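PDB 5VIT: MdcA from Pseudomonas aeruginosa, which probably acts as the transferase subunit of malonate decarboxylase, exchanging acetyl for malonyl on the acyl carrier protein of the complex. Local coordinates for residues 432-437 and 491-496; 421-426 and 464-469; 157-162 and 193-198; 162-167 and 199-204. All blocks are in the same frame, centred on the assembly; numbering follows the deposited sequence.

Overall arrangement
Contacts 1 and 2 lie together, with centres about 12 Å apart, on the side of the chain's centre where both touch MdcC. Contacts 3 and 4 lie on the opposite side, and no other protein chain of the assembly reaches them. Contact 2 is buried and mostly polar, built round a glutamate. Contact 1 meets it through the F432 ring and packs side-chain carbons on side chains and backbone inside, with one ion pair at its exposed side. Contacts 3 and 4 share N162 and the small sheet of strands 156-158, 163-164 and 192-194. Contact 3 is partly exposed and joins two parallel strands. Contact 4 is buried and ties a strand edge to a loop through an aspartate.

Contact 1 of 4, residues 432-437 and 491-496; sequences FVERLD and SPIGLR
F432 packs its CB against CB of I493 at 3.7 Å, where the end of a short edge strand meets a loop. The strand, 432-433, pairs weakly in the small mixed sheet beside strand 361-363. The loop follows helix 477-486, and the segment 491-496 opens with an ST motif: OG of S491 accepts from N of G494 at 3.0 Å. That OG also bonds to A488. With chi1 at 65°, OG sits between the backbone N and the carbonyl carbon of its own residue, which places it beside CB of F432. The inner part is tight. CG1 of I493 lies 3.4 Å from O of V433, and CD of P492 lies 3.4 Å from O of F432. The ring of F432 then leads away from the loop, toward V462, T464 and I484. The outer part is looser and reaches solvent. CG of E434 comes no closer than 4.0 Å to CB of P492. The exposed side chains of E434 and R496 form a salt bridge here. R496 runs extended to its guanidinium, and I493 CD1 sits over one face of that group. G494 O bonds to R61 of the MdcC chain. NH2 of R496 reaches OE1 of E434 at 3.1 Å, nearly straight at 163° and close to the guanidinium plane, using the anti lone pair of the oxygen.

Contact 2 of 4, residues 421-426 and 464-469; sequences VETFQD and TEEGIA
This is a buried, mainly polar contact between the loop after strand 416-420 and the turn between strands 461-464 and 467-469. T423 and E465 carry it. The carboxylate of E465 takes two bonds from T423, one on each oxygen. N of T423 donates to OE1 at 2.9 Å, on the syn side. OG1 of T423 donates to OE2 at 2.5 Å, shorter than usual and doubtful in its exact length. The E465 chain bends at chi2 (-83°), which brings its carboxylate to the 421-426 loop. Water 1 donates to OE2 of E465 and to OE1 of E422, bridging two carboxylates set at right angles. Together with the N-H bond to OE1, this water probably steadies the E465 carboxylate. OE1 of E422 also bonds to T81 of the MdcC chain. A separate bond runs from OG1 of T464 to O of V421 at 3.0 Å, nearly in line with the carbonyl. Beside these bonds CG2 of T423 meets CG2 of T464 at 3.5 Å. The arrangement joins the parallel neighbours 416-420 and 461-464 at their C-terminal ends. Helix 235-250 covers E422 and E465 through V236, while F432 of strand 432-433 packs on V421 and T464.

Contact 3 of 4, residues 157-162 and 193-198; sequences ADREGN and IVDDPR
I193 and A157 are paired on neighbouring parallel strands. N of V194 donates to O of A157 at 2.9 Å, and the same oxygen lies 3.2 Å from CA of I193 in a CA-H...O contact. D158 holds its carboxylate over the turn that follows it. Its chi1 of 63° puts CG between the backbone N and the carbonyl carbon. OD1 then accepts from N of N162, with weak bonds from N of E160 and G161. OD2 takes ND2 of N162 at 2.8 Å, on its syn side and nearly in the amide plane. CB of P197 approaches this OD2 at 3.7 Å, crossing the aspartate at about a right angle. The bend of R159 at chi2 (-74°) brings its CD within 3.8 Å of CG2 of I193. A second bend at chi3 (-58°) directs NE and the guanidinium. D195 lies alongside, pointing the same way. Its OD1 stands 4.2 Å from NE of R159, well out of the guanidinium plane, and is near in charge alone. The salt bridge of R159 is with D30. D158 to G161 form a type I beta turn. It connects strands 156-158 and 163-164 as a beta hairpin, with strand 192-194 parallel on the other side of 156-158.

Contact 4 of 4, residues 162-167 and 199-204; sequences NVYTGP and DLPRVD
OD1 of D204 takes two backbone N-H groups from successive residues. N of T165 donates at 2.6 Å, from the anti side and 20° out of the carboxylate plane. N of G166 donates at 2.9 Å, from above that plane. The other oxygen, OD2, accepts on its syn side from NH1 of R202 at 2.9 Å, in a salt bridge that is almost straight. R338 forms a second salt bridge with OD2. The buried carboxylate is thus held at both oxygens, and the two arginines probably favour its charged form. D204 also bonds through its backbone: its N donates to O of V163 at 2.9 Å. This bond lies on the edge of strand 163-164, an outer strand of the small three-stranded sheet. The loop between strands 192-194 and 212-215 runs along that edge. The ring of Y164 lies between P201 of the loop and the backbone of G166. Its CG is anti to the backbone N (chi1 166°), which lays the ring beside P201. CG of P201 stands over one face as a CH-pi contact, 3.5 Å from the ring centroid and 14° off the normal. G166 N lies over the opposite face, toward the rim. O of R202 meets the ring at its edge and comes 3.2 Å from CB of Y164. The guanidinium of R202 has CE1 of Y164 over one face, and its NH2 forms a salt bridge with D334. The phenol OH bonds to S336. At the start of strand 163-164, CD2 of L200 packs on CB of N162 at 3.7 Å.

Contact 1 of 4, residues 432-437 and 491-496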
loop_
_atom_site.group_PDB
_atom_site.type_symbol
_atom_site.label_atom_id
_atom_site.label_comp_id
_atom_site.label_asym_id
_atom_site.label_seq_id
_atom_site.Cartn_x
_atom_site.Cartn_y
_atom_site.Cartn_z
ATOM N N PHE A 432 7.611 -10.294 12.566
ATOM C CA PHE A 432 6.252 -10.804 12.618
ATOM C C PHE A 432 6.259 -12.308 12.790
ATOM O O PHE A 432 6.696 -13.049 11.905
ATOM C CB PHE A 432 5.478 -10.393 11.371
ATOM C CG PHE A 432 5.294 -8.896 11.227
ATOM C CD1 PHE A 432 6.315 -8.102 10.709
ATOM C CD2 PHE A 432 4.083 -8.297 11.553
ATOM C CE1 PHE A 432 6.137 -6.721 10.548
ATOM C CE2 PHE A 432 3.899 -6.922 11.394
ATOM C CZ PHE A 432 4.931 -6.131 10.899
ATOM N N VAL A 433 5.790 -12.750 13.951
ATOM C CA VAL A 433 5.904 -14.154 14.357
ATOM C C VAL A 433 4.526 -14.788 14.558
ATOM O O VAL A 433 3.538 -14.086 14.781
ATOM C CB VAL A 433 6.711 -14.289 15.662
ATOM C CG1 VAL A 433 8.132 -13.785 15.470
ATOM C CG2 VAL A 433 6.025 -13.505 16.774
ATOM N N GLU A 434 4.470 -16.116 14.484
ATOM C CA GLU A 434 3.226 -16.847 14.729
ATOM C C GLU A 434 2.788 -16.787 16.195
ATOM O O GLU A 434 1.600 -16.849 16.484
ATOM C CB GLU A 434 3.393 -18.298 14.254
ATOM C CG GLU A 434 3.988 -18.315 12.848
ATOM C CD GLU A 434 4.111 -19.680 12.228
ATOM O OE1 GLU A 434 3.126 -20.152 11.621
ATOM O OE2 GLU A 434 5.213 -20.265 12.326
ATOM N N ARG A 435 3.746 -16.643 17.107
ATOM C CA ARG A 435 3.477 -16.515 18.550
ATOM C C ARG A 435 4.501 -15.609 19.221
ATOM O O ARG A 435 5.706 -15.804 19.069
ATOM C CB ARG A 435 3.496 -17.881 19.256
ATOM C CG ARG A 435 2.163 -18.610 19.320
ATOM C CD ARG A 435 2.351 -20.052 19.825
ATOM N NE ARG A 435 3.141 -20.087 21.059
ATOM C CZ ARG A 435 2.636 -20.190 22.290
ATOM N NH1 ARG A 435 1.320 -20.283 22.481
ATOM N NH2 ARG A 435 3.459 -20.202 23.335
ATOM N N LEU A 436 4.014 -14.626 19.965
ATOM C CA LEU A 436 4.863 -13.748 20.756
ATOM C C LEU A 436 5.663 -14.551 21.778
ATOM O O LEU A 436 5.128 -15.437 22.434
ATOM C CB LEU A 436 4.018 -12.706 21.489
ATOM C CG LEU A 436 3.163 -11.729 20.692
ATOM C CD1 LEU A 436 2.274 -10.944 21.653
ATOM C CD2 LEU A 436 4.053 -10.784 19.879
ATOM N N ASP A 437 6.945 -14.234 21.907
ATOM C CA ASP A 437 7.750 -14.740 23.006
ATOM C C ASP A 437 7.035 -14.530 24.342
ATOM O O ASP A 437 7.174 -15.333 25.268
ATOM C CB ASP A 437 9.112 -14.036 23.044
ATOM C CG ASP A 437 10.100 -14.603 22.053
ATOM O OD1 ASP A 437 9.662 -15.220 21.060
ATOM O OD2 ASP A 437 11.322 -14.421 22.272
ATOM N N SER A 491 8.574 -12.781 6.424
ATOM C CA SER A 491 8.446 -13.293 7.788
ATOM C C SER A 491 7.465 -14.464 7.797
ATOM O O SER A 491 6.684 -14.610 6.850
ATOM C CB SER A 491 7.938 -12.187 8.736
ATOM O OG SER A 491 6.618 -11.816 8.369
ATOM N N PRO A 492 7.473 -15.285 8.862
ATOM C CA PRO A 492 6.495 -16.384 8.873
ATOM C C PRO A 492 5.046 -15.897 8.686
ATOM O O PRO A 492 4.280 -16.552 8.001
ATOM C CB PRO A 492 6.688 -17.015 10.261
ATOM C CG PRO A 492 8.108 -16.637 10.664
ATOM C CD PRO A 492 8.367 -15.307 10.043
ATOM N N ILE A 493 4.684 -14.768 9.284
ATOM C CA ILE A 493 3.384 -14.146 9.040
ATOM C C ILE A 493 3.221 -13.682 7.559
ATOM O O ILE A 493 2.194 -13.936 6.900
ATOM C CB ILE A 493 3.183 -12.963 10.031
ATOM C CG1 ILE A 493 3.089 -13.502 11.469
ATOM C CG2 ILE A 493 1.973 -12.101 9.656
ATOM C CD1 ILE A 493 1.990 -14.563 11.667
ATOM N N GLY A 494 4.250 -13.042 7.017
ATOM C CA GLY A 494 4.195 -12.592 5.636
ATOM C C GLY A 494 4.092 -13.711 4.621
ATOM O O GLY A 494 3.507 -13.523 3.546
ATOM N N LEU A 495 4.643 -14.884 4.951
ATOM C CA LEU A 495 4.597 -16.019 4.024
ATOM C C LEU A 495 3.172 -16.598 3.902
ATOM O O LEU A 495 2.890 -17.363 2.981
ATOM C CB LEU A 495 5.595 -17.104 4.443
ATOM C CG LEU A 495 7.077 -16.701 4.335
ATOM C CD1 LEU A 495 7.974 -17.801 4.857
ATOM C CD2 LEU A 495 7.458 -16.340 2.884
ATOM N N ARG A 496 2.267 -16.205 4.798
ATOM C CA ARG A 496 0.869 -16.649 4.709
ATOM C C ARG A 496 0.087 -15.895 3.630
ATOM O O ARG A 496 -1.005 -16.317 3.240
ATOM C CB ARG A 496 0.145 -16.469 6.052
ATOM C CG ARG A 496 0.709 -17.273 7.201
ATOM C CD ARG A 496 0.046 -16.875 8.507
ATOM N NE ARG A 496 0.540 -17.662 9.643
ATOM C CZ ARG A 496 0.122 -17.520 10.902
ATOM N NH1 ARG A 496 -0.816 -16.621 11.209
ATOM N NH2 ARG A 496 0.637 -18.288 11.859
#

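Contact 2 of 4, residues 421-426 and 464-469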
loop_
_atom_site.group_PDB
_atom_site.type_symbol
_atom_site.label_atom_id
_atom_site.label_comp_id
_atom_site.label_asym_id
_atom_site.label_seq_id
_atom_site.Cartn_x
_atom_site.Cartn_y
_atom_site.Cartn_z
ATOM N N VAL A 421 7.697 -0.609 11.968
ATOM C CA VAL A 421 8.777 -1.524 12.219
ATOM C C VAL A 421 9.145 -2.260 10.941
ATOM O O VAL A 421 8.292 -2.504 10.078
ATOM C CB VAL A 421 8.372 -2.517 13.355
ATOM C CG1 VAL A 421 7.261 -3.454 12.893
ATOM C CG2 VAL A 421 9.557 -3.276 13.879
ATOM N N GLU A 422 10.429 -2.588 10.820
ATOM C CA GLU A 422 10.926 -3.408 9.727
ATOM C C GLU A 422 10.410 -4.840 9.863
ATOM O O GLU A 422 10.190 -5.321 10.988
ATOM C CB GLU A 422 12.461 -3.391 9.710
ATOM C CG GLU A 422 12.991 -3.158 8.327
ATOM C CD GLU A 422 14.481 -3.341 8.198
ATOM O OE1 GLU A 422 14.864 -4.026 7.238
ATOM O OE2 GLU A 422 15.256 -2.777 8.999
ATOM N N THR A 423 10.223 -5.530 8.738
ATOM C CA THR A 423 9.702 -6.897 8.797
ATOM C C THR A 423 10.626 -7.842 9.538
ATOM O O THR A 423 10.178 -8.879 10.037
ATOM C CB THR A 423 9.445 -7.485 7.405
ATOM O OG1 THR A 423 10.605 -7.300 6.596
ATOM C CG2 THR A 423 8.260 -6.785 6.752
ATOM N N PHE A 424 11.909 -7.493 9.582
ATOM C CA PHE A 424 12.913 -8.256 10.325
ATOM C C PHE A 424 13.711 -7.345 11.229
ATOM O O PHE A 424 13.922 -6.166 10.926
ATOM C CB PHE A 424 13.881 -8.994 9.387
ATOM C CG PHE A 424 13.300 -10.226 8.754
ATOM C CD1 PHE A 424 12.385 -10.127 7.721
ATOM C CD2 PHE A 424 13.692 -11.488 9.179
ATOM C CE1 PHE A 424 11.867 -11.269 7.128
ATOM C CE2 PHE A 424 13.167 -12.627 8.604
ATOM C CZ PHE A 424 12.258 -12.520 7.579
ATOM N N GLN A 425 14.156 -7.924 12.335
ATOM C CA GLN A 425 14.987 -7.259 13.310
ATOM C C GLN A 425 16.443 -7.446 12.920
ATOM O O GLN A 425 16.804 -8.469 12.333
ATOM C CB GLN A 425 14.721 -7.831 14.701
ATOM C CG GLN A 425 13.259 -7.722 15.121
ATOM C CD GLN A 425 12.895 -6.300 15.557
ATOM O OE1 GLN A 425 13.577 -5.723 16.405
ATOM N NE2 GLN A 425 11.828 -5.734 14.977
ATOM N N ASP A 426 17.261 -6.450 13.247
ATOM C CA ASP A 426 18.701 -6.447 12.961
ATOM C C ASP A 426 19.424 -7.813 13.085
ATOM O O ASP A 426 20.187 -8.193 12.193
ATOM C CB ASP A 426 19.381 -5.416 13.879
ATOM C CG ASP A 426 18.650 -4.078 13.888
ATOM O OD1 ASP A 426 18.107 -3.683 12.819
ATOM O OD2 ASP A 426 18.592 -3.445 14.971
ATOM N N THR A 464 5.503 -0.726 7.618
ATOM C CA THR A 464 6.620 -1.625 7.398
ATOM C C THR A 464 7.409 -1.123 6.165
ATOM O O THR A 464 6.882 -0.319 5.421
ATOM C CB THR A 464 6.031 -3.047 7.227
ATOM O OG1 THR A 464 6.114 -3.796 8.459
ATOM C CG2 THR A 464 6.609 -3.746 6.128
ATOM N N GLU A 465 8.646 -1.563 5.928
ATOM C CA GLU A 465 9.321 -1.190 4.672
ATOM C C GLU A 465 8.552 -1.663 3.411
ATOM O O GLU A 465 8.787 -1.150 2.318
ATOM C CB GLU A 465 10.769 -1.728 4.641
ATOM C CG GLU A 465 10.958 -3.189 4.210
ATOM C CD GLU A 465 10.755 -4.206 5.332
ATOM O OE1 GLU A 465 10.262 -3.835 6.415
ATOM O OE2 GLU A 465 11.095 -5.392 5.135
ATOM N N GLU A 466 7.644 -2.626 3.569
ATOM C CA GLU A 466 6.774 -3.118 2.496
ATOM C C GLU A 466 5.590 -2.209 2.187
ATOM O O GLU A 466 5.145 -2.117 1.039
ATOM C CB GLU A 466 6.234 -4.497 2.859
ATOM C CG GLU A 466 7.312 -5.534 3.080
ATOM C CD GLU A 466 7.772 -6.148 1.779
ATOM O OE1 GLU A 466 6.909 -6.507 0.954
ATOM O OE2 GLU A 466 8.991 -6.273 1.576
ATOM N N GLY A 467 5.062 -1.556 3.218
ATOM C CA GLY A 467 3.882 -0.740 3.045
ATOM C C GLY A 467 3.091 -0.528 4.316
ATOM O O GLY A 467 3.525 -0.873 5.418
ATOM N N ILE A 468 1.914 0.057 4.150
ATOM C CA ILE A 468 1.039 0.358 5.264
ATOM C C ILE A 468 -0.174 -0.558 5.201
ATOM O O ILE A 468 -0.807 -0.663 4.167
ATOM C CB ILE A 468 0.574 1.835 5.252
ATOM C CG1 ILE A 468 1.780 2.775 5.301
ATOM C CG2 ILE A 468 -0.386 2.099 6.421
ATOM C CD1 ILE A 468 1.466 4.287 5.034
ATOM N N ALA A 469 -0.488 -1.228 6.302
ATOM C CA ALA A 469 -1.775 -1.888 6.437
ATOM C C ALA A 469 -2.682 -0.984 7.250
ATOM O O ALA A 469 -2.351 -0.652 8.394
ATOM C CB ALA A 469 -1.631 -3.249 7.105
HETATM O O HOH W 1 13.326 -6.358 6.890
#

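Contact 3 of 4, residues 157-162 and 193-198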
loop_
_atom_site.group_PDB
_atom_site.type_symbol
_atom_site.label_atom_id
_atom_site.label_comp_id
_atom_site.label_asym_id
_atom_site.label_seq_id
_atom_site.Cartn_x
_atom_site.Cartn_y
_atom_site.Cartn_z
ATOM N N ALA A 157 18.561 22.888 46.129
ATOM C CA ALA A 157 17.659 23.106 47.265
ATOM C C ALA A 157 18.114 24.283 48.130
ATOM O O ALA A 157 19.300 24.612 48.169
ATOM C CB ALA A 157 17.555 21.857 48.108
ATOM N N ASP A 158 17.177 24.935 48.810
ATOM C CA ASP A 158 17.561 25.843 49.887
ATOM C C ASP A 158 17.524 25.069 51.220
ATOM O O ASP A 158 17.123 23.894 51.258
ATOM C CB ASP A 158 16.668 27.097 49.921
ATOM C CG ASP A 158 15.201 26.786 50.214
ATOM O OD1 ASP A 158 14.901 25.686 50.735
ATOM O OD2 ASP A 158 14.348 27.661 49.927
ATOM N N ARG A 159 17.932 25.720 52.304
ATOM C CA ARG A 159 18.084 25.039 53.591
ATOM C C ARG A 159 16.745 24.533 54.134
ATOM O O ARG A 159 16.723 23.617 54.952
ATOM C CB ARG A 159 18.750 25.965 54.625
ATOM C CG ARG A 159 19.997 26.706 54.147
ATOM C CD ARG A 159 21.206 25.788 54.045
ATOM N NE ARG A 159 21.529 25.137 55.313
ATOM C CZ ARG A 159 22.480 24.211 55.458
ATOM N NH1 ARG A 159 23.207 23.824 54.412
ATOM N NH2 ARG A 159 22.699 23.665 56.651
ATOM N N GLU A 160 15.642 25.130 53.669
ATOM C CA GLU A 160 14.293 24.813 54.153
ATOM C C GLU A 160 13.584 23.693 53.385
ATOM O O GLU A 160 12.545 23.195 53.821
ATOM C CB GLU A 160 13.409 26.059 54.126
ATOM C CG GLU A 160 13.385 26.833 55.440
ATOM C CD GLU A 160 12.731 26.065 56.604
ATOM O OE1 GLU A 160 12.294 24.900 56.423
ATOM O OE2 GLU A 160 12.675 26.631 57.721
ATOM N N GLY A 161 14.141 23.291 52.249
ATOM C CA GLY A 161 13.596 22.156 51.529
ATOM C C GLY A 161 12.956 22.430 50.175
ATOM O O GLY A 161 12.544 21.485 49.500
ATOM N N ASN A 162 12.858 23.695 49.769
ATOM C CA ASN A 162 12.374 23.987 48.425
ATOM C C ASN A 162 13.395 23.451 47.450
ATOM O O ASN A 162 14.603 23.588 47.679
ATOM C CB ASN A 162 12.150 25.478 48.189
ATOM C CG ASN A 162 11.146 26.071 49.141
ATOM O OD1 ASN A 162 9.948 25.825 49.024
ATOM N ND2 ASN A 162 11.629 26.872 50.094
ATOM N N ILE A 193 23.199 22.929 47.694
ATOM C CA ILE A 193 22.290 23.591 48.607
ATOM C C ILE A 193 22.726 25.045 48.719
ATOM O O ILE A 193 23.885 25.322 49.029
ATOM C CB ILE A 193 22.281 22.893 49.989
ATOM C CG1 ILE A 193 21.960 21.405 49.822
ATOM C CG2 ILE A 193 21.282 23.558 50.922
ATOM C CD1 ILE A 193 22.228 20.542 51.046
ATOM N N VAL A 194 21.814 25.970 48.416
ATOM C CA VAL A 194 22.109 27.402 48.476
ATOM C C VAL A 194 21.734 27.958 49.844
ATOM O O VAL A 194 20.728 27.548 50.433
ATOM C CB VAL A 194 21.363 28.205 47.373
ATOM C CG1 VAL A 194 21.913 27.859 46.011
ATOM C CG2 VAL A 194 19.842 27.966 47.429
ATOM N N ASP A 195 22.543 28.881 50.358
ATOM C CA ASP A 195 22.269 29.465 51.669
ATOM C C ASP A 195 21.214 30.553 51.549
ATOM O O ASP A 195 20.329 30.681 52.396
ATOM C CB ASP A 195 23.549 30.011 52.297
ATOM C CG ASP A 195 24.467 28.904 52.791
ATOM O OD1 ASP A 195 23.965 27.951 53.430
ATOM O OD2 ASP A 195 25.688 28.984 52.538
ATOM N N ASP A 196 21.298 31.324 50.475
ATOM C CA ASP A 196 20.282 32.321 50.189
ATOM C C ASP A 196 19.118 31.667 49.454
ATOM O O ASP A 196 19.286 31.183 48.334
ATOM C CB ASP A 196 20.876 33.450 49.351
ATOM C CG ASP A 196 19.959 34.650 49.252
ATOM O OD1 ASP A 196 18.764 34.539 49.617
ATOM O OD2 ASP A 196 20.446 35.706 48.792
ATOM N N PRO A 197 17.927 31.653 50.072
ATOM C CA PRO A 197 16.777 31.030 49.401
ATOM C C PRO A 197 16.392 31.748 48.105
ATOM O O PRO A 197 15.643 31.197 47.301
ATOM C CB PRO A 197 15.660 31.131 50.446
ATOM C CG PRO A 197 16.066 32.269 51.327
ATOM C CD PRO A 197 17.564 32.214 51.387
ATOM N N ARG A 198 16.918 32.951 47.894
ATOM C CA ARG A 198 16.641 33.697 46.671
ATOM C C ARG A 198 17.438 33.176 45.481
ATOM O O ARG A 198 17.078 33.430 44.332
ATOM C CB ARG A 198 16.931 35.185 46.876
ATOM C CG ARG A 198 15.963 35.882 47.821
ATOM C CD ARG A 198 16.294 37.370 47.979
ATOM N NE ARG A 198 17.583 37.595 48.635
ATOM C CZ ARG A 198 18.702 37.940 48.001
ATOM N NH1 ARG A 198 18.700 38.103 46.681
ATOM N NH2 ARG A 198 19.824 38.118 48.685
#

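Contact 4 of 4, residues 162-167 and 199-204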
loop_
_atom_site.group_PDB
_atom_site.type_symbol
_atom_site.label_atom_id
_atom_site.label_comp_id
_atom_site.label_asym_id
_atom_site.label_seq_id
_atom_site.Cartn_x
_atom_site.Cartn_y
_atom_site.Cartn_z
ATOM N N ASN A 162 12.858 23.695 49.769
ATOM C CA ASN A 162 12.374 23.987 48.425
ATOM C C ASN A 162 13.395 23.451 47.450
ATOM O O ASN A 162 14.603 23.588 47.679
ATOM C CB ASN A 162 12.150 25.478 48.189
ATOM C CG ASN A 162 11.146 26.071 49.141
ATOM O OD1 ASN A 162 9.948 25.825 49.024
ATOM N ND2 ASN A 162 11.629 26.872 50.094
ATOM N N VAL A 163 12.904 22.817 46.385
ATOM C CA VAL A 163 13.760 22.138 45.423
ATOM C C VAL A 163 13.479 22.633 44.018
ATOM O O VAL A 163 12.315 22.753 43.606
ATOM C CB VAL A 163 13.570 20.600 45.459
ATOM C CG1 VAL A 163 14.367 19.928 44.334
ATOM C CG2 VAL A 163 13.971 20.044 46.807
ATOM N N TYR A 164 14.558 22.935 43.298
ATOM C CA TYR A 164 14.494 23.223 41.876
ATOM C C TYR A 164 14.895 21.975 41.086
ATOM O O TYR A 164 15.965 21.405 41.310
ATOM C CB TYR A 164 15.395 24.409 41.529
ATOM C CG TYR A 164 15.654 24.592 40.049
ATOM C CD1 TYR A 164 14.673 25.097 39.202
ATOM C CD2 TYR A 164 16.891 24.271 39.501
ATOM C CE1 TYR A 164 14.918 25.279 37.843
ATOM C CE2 TYR A 164 17.144 24.449 38.149
ATOM C CZ TYR A 164 16.159 24.949 37.325
ATOM O OH TYR A 164 16.423 25.110 35.984
ATOM N N THR A 165 14.026 21.544 40.179
ATOM C CA THR A 165 14.305 20.374 39.363
ATOM C C THR A 165 14.471 20.719 37.898
ATOM O O THR A 165 14.972 19.901 37.136
ATOM C CB THR A 165 13.198 19.307 39.467
ATOM O OG1 THR A 165 11.920 19.919 39.252
ATOM C CG2 THR A 165 13.227 18.611 40.816
ATOM N N GLY A 166 14.018 21.907 37.500
ATOM C CA GLY A 166 14.228 22.407 36.147
ATOM C C GLY A 166 13.816 21.498 34.995
ATOM O O GLY A 166 12.725 20.913 35.021
ATOM N N PRO A 167 14.683 21.392 33.963
ATOM C CA PRO A 167 14.434 20.561 32.774
ATOM C C PRO A 167 14.273 19.093 33.108
ATOM O O PRO A 167 13.678 18.363 32.314
ATOM C CB PRO A 167 15.685 20.789 31.923
ATOM C CG PRO A 167 16.103 22.181 32.281
ATOM C CD PRO A 167 15.868 22.251 33.777
ATOM N N ASP A 199 18.517 32.446 45.751
ATOM C CA ASP A 199 19.357 31.908 44.679
ATOM C C ASP A 199 18.774 30.634 44.055
ATOM O O ASP A 199 19.337 30.082 43.099
ATOM C CB ASP A 199 20.772 31.629 45.189
ATOM C CG ASP A 199 21.519 32.900 45.570
ATOM O OD1 ASP A 199 21.132 33.993 45.100
ATOM O OD2 ASP A 199 22.498 32.799 46.336
ATOM N N LEU A 200 17.655 30.167 44.604
ATOM C CA LEU A 200 16.902 29.075 44.004
ATOM C C LEU A 200 16.235 29.583 42.737
ATOM O O LEU A 200 15.424 30.503 42.797
ATOM C CB LEU A 200 15.860 28.533 44.978
ATOM C CG LEU A 200 15.489 27.079 44.717
ATOM C CD1 LEU A 200 16.544 26.190 45.309
ATOM C CD2 LEU A 200 14.109 26.751 45.288
ATOM N N PRO A 201 16.585 29.001 41.579
ATOM C CA PRO A 201 16.120 29.586 40.317
ATOM C C PRO A 201 14.599 29.496 40.157
ATOM O O PRO A 201 14.005 30.384 39.552
ATOM C CB PRO A 201 16.860 28.771 39.241
ATOM C CG PRO A 201 17.439 27.619 39.914
ATOM C CD PRO A 201 17.528 27.886 41.379
ATOM N N ARG A 202 13.984 28.469 40.734
ATOM C CA ARG A 202 12.531 28.314 40.717
ATOM C C ARG A 202 12.173 27.269 41.767
ATOM O O ARG A 202 13.012 26.435 42.126
ATOM C CB ARG A 202 12.052 27.904 39.314
ATOM C CG ARG A 202 10.614 27.435 39.185
ATOM C CD ARG A 202 10.499 26.241 38.216
ATOM N NE ARG A 202 11.075 26.548 36.919
ATOM C CZ ARG A 202 11.354 25.661 35.959
ATOM N NH1 ARG A 202 11.102 24.366 36.107
ATOM N NH2 ARG A 202 11.894 26.092 34.829
ATOM N N VAL A 203 10.956 27.314 42.294
ATOM C CA VAL A 203 10.506 26.205 43.120
ATOM C C VAL A 203 9.688 25.227 42.263
ATOM O O VAL A 203 8.722 25.621 41.602
ATOM C CB VAL A 203 9.678 26.686 44.330
ATOM C CG1 VAL A 203 9.224 25.484 45.159
ATOM C CG2 VAL A 203 10.502 27.651 45.190
ATOM N N ASP A 204 10.096 23.961 42.244
ATOM C CA ASP A 204 9.331 22.926 41.536
ATOM C C ASP A 204 8.604 22.045 42.549
ATOM O O ASP A 204 7.451 21.662 42.332
ATOM C CB ASP A 204 10.234 22.062 40.641
ATOM C CG ASP A 204 10.751 22.814 39.410
ATOM O OD1 ASP A 204 11.984 22.971 39.285
ATOM O OD2 ASP A 204 9.938 23.240 38.561
#